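Local structure of Thiol:disulfide interchange protein DsbL (Escherichia coli, 3C7M) at residues S91-A103 against A119-S131. The protein donates its redox-active disulfide to other proteins in the periplasm and, with DsbI, mediates formation of an essential disulfide bond in the arylsulfate sulfotransferase AssT. Residues are numbered along the deposited sequence; the frame is centred on the assembly and turned at random.
Sequences SQFKKAKFAYYAA and AFIKTGLDAAGMS
The rings of Tyr100 and Phe120 lie in an offset stack, centroids 4.2 Å apart and planes 10° from parallel. Tyr100 CE1 sits over the centre of the Phe120 ring, whereas Phe120 CZ covers the Tyr100 face nearer its rim. At the edge of the tyrosine, in its plane, is the backbone oxygen of Phe120, which takes a hydrogen bond from Tyr100 OH (O to OH 2.8 Å), the donor lying above the carbonyl plane. Phe120 thus receives the tyrosine twice, through ring and carbonyl. Its CG is anti to the backbone N (chi1 179°), which swings its ring over one face of Tyr100, the two side chains crossing at about a right angle; Tyr64 stacks on Phe120 as well. Thr123 CB and Gly124 CA approach the tyrosine obliquely, and the bare Gly124 leaves room for the phenol end.

Farther along, small residues bring the axes of these two helical segments to 7.6 Å, at 136° between their directions. Ala96 CB rests on Gly124 O, and Ala99 CB presses tightly on Ala127 CB at 3.4 Å. Near the C-terminal end of helix 117-128, the extended Gln92 side chain sends NE2 to Ala128 O (2.9 Å, nearly straight), with that oxygen in its amide plane; Gln92 OE1 accepts from Lys78 of helix 65-81. A water bridges the same Ala128 oxygen to Lys95 NZ. Gly129, with positive phi, is the C' residue of the Schellman motif that closes this helix.

Both helices belong to the helical domain that DsbA-like proteins insert into the thioredoxin fold. Chemically, helix 92-106 serves main-chain oxygens near both ends of the contact: a phenol meets Phe120 O, while an amide and a water share Ala128 O, whose partial negative charge the Lys95 ammonium, acting through the water, would probably stabilise.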
loop_
_atom_site.group_PDB
_atom_site.type_symbol
_atom_site.label_atom_id
_atom_site.label_comp_id
_atom_site.label_asym_id
_atom_site.label_seq_id
_atom_site.Cartn_x
_atom_site.Cartn_y
_atom_site.Cartn_z
ATOM N N SER A 91 3.060 10.887 9.553
ATOM C CA SER A 91 3.475 9.597 8.978
ATOM C C SER A 91 4.536 9.788 7.903
ATOM O O SER A 91 4.310 10.485 6.907
ATOM C CB SER A 91 2.280 8.827 8.415
ATOM O OG SER A 91 2.683 7.761 7.555
ATOM N N GLN A 92 5.698 9.183 8.123
ATOM C CA GLN A 92 6.779 9.227 7.142
ATOM C C GLN A 92 6.431 8.417 5.891
ATOM O O GLN A 92 6.754 8.826 4.773
ATOM C CB GLN A 92 8.090 8.766 7.771
ATOM C CG GLN A 92 8.634 9.775 8.784
ATOM C CD GLN A 92 9.938 9.329 9.408
ATOM O OE1 GLN A 92 9.954 8.474 10.296
ATOM N NE2 GLN A 92 11.042 9.913 8.954
ATOM N N PHE A 93 5.755 7.287 6.077
ATOM C CA PHE A 93 5.295 6.495 4.935
ATOM C C PHE A 93 4.397 7.338 4.038
ATOM O O PHE A 93 4.589 7.376 2.821
ATOM C CB PHE A 93 4.561 5.228 5.390
ATOM C CG PHE A 93 3.719 4.598 4.313
ATOM C CD1 PHE A 93 4.315 3.908 3.261
ATOM C CD2 PHE A 93 2.331 4.698 4.347
ATOM C CE1 PHE A 93 3.552 3.323 2.268
ATOM C CE2 PHE A 93 1.551 4.111 3.357
ATOM C CZ PHE A 93 2.163 3.423 2.310
ATOM N N LYS A 94 3.418 8.016 4.641
ATOM C CA LYS A 94 2.488 8.846 3.889
ATOM C C LYS A 94 3.224 9.901 3.057
ATOM O O LYS A 94 2.918 10.106 1.879
ATOM C CB LYS A 94 1.495 9.510 4.835
ATOM C CG LYS A 94 0.464 10.342 4.124
ATOM C CD LYS A 94 -0.622 10.816 5.075
ATOM C CE LYS A 94 -1.412 11.939 4.431
ATOM N NZ LYS A 94 -2.663 12.197 5.203
ATOM N N LYS A 95 4.220 10.533 3.664
ATOM C CA LYS A 95 4.983 11.567 2.981
ATOM C C LYS A 95 5.730 11.001 1.781
ATOM O O LYS A 95 5.697 11.584 0.691
ATOM C CB LYS A 95 5.953 12.236 3.949
ATOM C CG LYS A 95 5.258 13.084 5.005
ATOM C CD LYS A 95 6.250 13.698 5.975
ATOM C CE LYS A 95 5.542 14.514 7.050
ATOM N NZ LYS A 95 6.530 15.048 8.040
ATOM N N ALA A 96 6.401 9.866 1.976
ATOM C CA ALA A 96 7.117 9.237 0.872
ATOM C C ALA A 96 6.169 8.780 -0.232
ATOM O O ALA A 96 6.446 8.985 -1.420
ATOM C CB ALA A 96 7.962 8.068 1.363
ATOM N N LYS A 97 5.048 8.167 0.158
ATOM C CA LYS A 97 4.090 7.640 -0.811
ATOM C C LYS A 97 3.566 8.743 -1.723
ATOM O O LYS A 97 3.562 8.600 -2.942
ATOM C CB LYS A 97 2.937 6.933 -0.100
ATOM C CG LYS A 97 1.879 6.372 -1.052
ATOM C CD LYS A 97 0.735 5.654 -0.316
ATOM C CE LYS A 97 0.119 6.510 0.775
ATOM N NZ LYS A 97 -1.247 6.026 1.185
ATOM N N PHE A 98 3.164 9.862 -1.135
ATOM C CA PHE A 98 2.650 10.938 -1.968
ATOM C C PHE A 98 3.724 11.656 -2.767
ATOM O O PHE A 98 3.438 12.157 -3.865
ATOM C CB PHE A 98 1.747 11.878 -1.179
ATOM C CG PHE A 98 0.379 11.312 -0.967
ATOM C CD1 PHE A 98 -0.534 11.266 -2.020
ATOM C CD2 PHE A 98 0.021 10.775 0.259
ATOM C CE1 PHE A 98 -1.791 10.713 -1.840
ATOM C CE2 PHE A 98 -1.243 10.234 0.448
ATOM C CZ PHE A 98 -2.148 10.211 -0.601
ATOM N N ALA A 99 4.952 11.668 -2.249
ATOM C CA ALA A 99 6.073 12.227 -3.001
ATOM C C ALA A 99 6.317 11.412 -4.270
ATOM O O ALA A 99 6.553 11.983 -5.341
ATOM C CB ALA A 99 7.325 12.278 -2.148
ATOM N N TYR A 100 6.262 10.083 -4.154
ATOM C CA TYR A 100 6.435 9.231 -5.330
ATOM C C TYR A 100 5.285 9.363 -6.309
ATOM O O TYR A 100 5.507 9.419 -7.510
ATOM C CB TYR A 100 6.637 7.759 -4.947
ATOM C CG TYR A 100 8.014 7.487 -4.392
ATOM C CD1 TYR A 100 9.158 7.863 -5.094
ATOM C CD2 TYR A 100 8.172 6.844 -3.170
ATOM C CE1 TYR A 100 10.435 7.611 -4.580
ATOM C CE2 TYR A 100 9.431 6.589 -2.651
ATOM C CZ TYR A 100 10.563 6.971 -3.362
ATOM O OH TYR A 100 11.813 6.714 -2.832
ATOM N N TYR A 101 4.056 9.403 -5.803
ATOM C CA TYR A 101 2.922 9.579 -6.693
ATOM C C TYR A 101 3.042 10.904 -7.455
ATOM O O TYR A 101 2.850 10.935 -8.671
ATOM C CB TYR A 101 1.618 9.583 -5.902
ATOM C CG TYR A 101 1.040 8.245 -5.481
ATOM C CD1 TYR A 101 1.146 7.099 -6.285
ATOM C CD2 TYR A 101 0.319 8.154 -4.295
ATOM C CE1 TYR A 101 0.562 5.885 -5.885
ATOM C CE2 TYR A 101 -0.259 6.967 -3.892
ATOM C CZ TYR A 101 -0.140 5.837 -4.688
ATOM O OH TYR A 101 -0.731 4.657 -4.282
ATOM N N ALA A 102 3.368 11.984 -6.744
ATOM C CA ALA A 102 3.501 13.300 -7.387
ATOM C C ALA A 102 4.631 13.301 -8.411
ATOM O O ALA A 102 4.462 13.786 -9.532
ATOM C CB ALA A 102 3.698 14.402 -6.358
ATOM N N ALA A 103 5.780 12.746 -8.034
ATOM C CA ALA A 103 6.928 12.716 -8.940
ATOM C C ALA A 103 6.615 11.920 -10.203
ATOM O O ALA A 103 6.804 12.411 -11.310
ATOM C CB ALA A 103 8.169 12.158 -8.230
ATOM N N ALA A 119 18.803 8.281 -6.805
ATOM C CA ALA A 119 17.904 9.413 -7.003
ATOM C C ALA A 119 16.474 9.036 -6.658
ATOM O O ALA A 119 15.758 9.824 -6.038
ATOM C CB ALA A 119 17.981 9.916 -8.416
ATOM N N PHE A 120 16.050 7.835 -7.048
ATOM C CA PHE A 120 14.698 7.404 -6.702
ATOM C C PHE A 120 14.526 7.336 -5.186
ATOM O O PHE A 120 13.566 7.868 -4.626
ATOM C CB PHE A 120 14.348 6.050 -7.325
ATOM C CG PHE A 120 12.972 5.575 -6.966
ATOM C CD1 PHE A 120 11.873 5.962 -7.733
ATOM C CD2 PHE A 120 12.762 4.765 -5.849
ATOM C CE1 PHE A 120 10.585 5.553 -7.414
ATOM C CE2 PHE A 120 11.465 4.347 -5.515
ATOM C CZ PHE A 120 10.377 4.733 -6.303
ATOM N N ILE A 121 15.466 6.684 -4.521
ATOM C CA ILE A 121 15.398 6.551 -3.068
ATOM C C ILE A 121 15.382 7.938 -2.399
ATOM O O ILE A 121 14.601 8.173 -1.466
ATOM C CB ILE A 121 16.537 5.652 -2.552
ATOM C CG1 ILE A 121 16.252 4.190 -2.922
ATOM C CG2 ILE A 121 16.707 5.793 -1.043
ATOM C CD1 ILE A 121 17.482 3.289 -2.870
ATOM N N LYS A 122 16.218 8.851 -2.900
ATOM C CA LYS A 122 16.326 10.202 -2.336
ATOM C C LYS A 122 14.976 10.915 -2.346
ATOM O O LYS A 122 14.610 11.581 -1.374
ATOM C CB LYS A 122 17.361 11.035 -3.105
ATOM C CG LYS A 122 17.602 12.415 -2.516
ATOM C CD LYS A 122 18.807 13.101 -3.152
ATOM C CE LYS A 122 19.179 14.379 -2.398
ATOM N NZ LYS A 122 18.171 15.455 -2.610
ATOM N N THR A 123 14.229 10.768 -3.438
ATOM C CA THR A 123 12.941 11.439 -3.568
ATOM C C THR A 123 12.039 11.079 -2.390
ATOM O O THR A 123 11.472 11.957 -1.732
ATOM C CB THR A 123 12.259 11.098 -4.892
ATOM O OG1 THR A 123 13.000 11.700 -5.961
ATOM C CG2 THR A 123 10.828 11.633 -4.907
ATOM N N GLY A 124 11.968 9.787 -2.087
ATOM C CA GLY A 124 11.129 9.318 -0.994
ATOM C C GLY A 124 11.652 9.675 0.373
ATOM O O GLY A 124 10.887 10.131 1.229
ATOM N N LEU A 125 12.954 9.468 0.578
ATOM C CA LEU A 125 13.564 9.720 1.885
ATOM C C LEU A 125 13.556 11.202 2.243
ATOM O O LEU A 125 13.247 11.566 3.385
ATOM C CB LEU A 125 14.983 9.150 1.969
ATOM C CG LEU A 125 15.141 7.637 1.828
ATOM C CD1 LEU A 125 16.596 7.288 2.061
ATOM C CD2 LEU A 125 14.219 6.878 2.796
ATOM N N ASP A 126 13.887 12.060 1.280
ATOM C CA ASP A 126 13.850 13.506 1.532
ATOM C C ASP A 126 12.461 13.955 1.971
ATOM O O ASP A 126 12.323 14.738 2.909
ATOM C CB ASP A 126 14.275 14.296 0.293
ATOM C CG ASP A 126 15.787 14.320 0.097
ATOM O OD1 ASP A 126 16.538 13.754 0.922
ATOM O OD2 ASP A 126 16.222 14.922 -0.905
ATOM N N ALA A 127 11.432 13.445 1.297
ATOM C CA ALA A 127 10.059 13.815 1.621
ATOM C C ALA A 127 9.690 13.328 3.022
ATOM O O ALA A 127 8.959 13.997 3.763
ATOM C CB ALA A 127 9.104 13.242 0.587
ATOM N N ALA A 128 10.205 12.160 3.384
ATOM C CA ALA A 128 9.921 11.574 4.685
ATOM C C ALA A 128 10.769 12.178 5.812
ATOM O O ALA A 128 10.465 11.984 6.992
ATOM C CB ALA A 128 10.100 10.075 4.628
ATOM N N GLY A 129 11.825 12.904 5.448
ATOM C CA GLY A 129 12.761 13.450 6.435
ATOM C C GLY A 129 13.700 12.411 7.027
ATOM O O GLY A 129 14.168 12.561 8.167
ATOM N N MET A 130 13.987 11.359 6.261
ATOM C CA MET A 130 14.895 10.307 6.702
ATOM C C MET A 130 16.200 10.390 5.929
ATOM O O MET A 130 16.197 10.614 4.710
ATOM C CB MET A 130 14.261 8.913 6.538
ATOM C CG MET A 130 15.199 7.765 6.931
ATOM S SD MET A 130 14.445 6.127 6.845
ATOM C CE MET A 130 13.663 6.010 8.445
ATOM N N SER A 131 17.312 10.219 6.640
ATOM C CA SER A 131 18.625 10.199 6.004
ATOM C C SER A 131 18.873 8.883 5.278
ATOM O O SER A 131 18.330 7.829 5.642
ATOM C CB SER A 131 19.747 10.454 7.027
ATOM O OG SER A 131 19.904 9.359 7.915
HETATM O O HOH W 1 9.019 13.863 8.716
#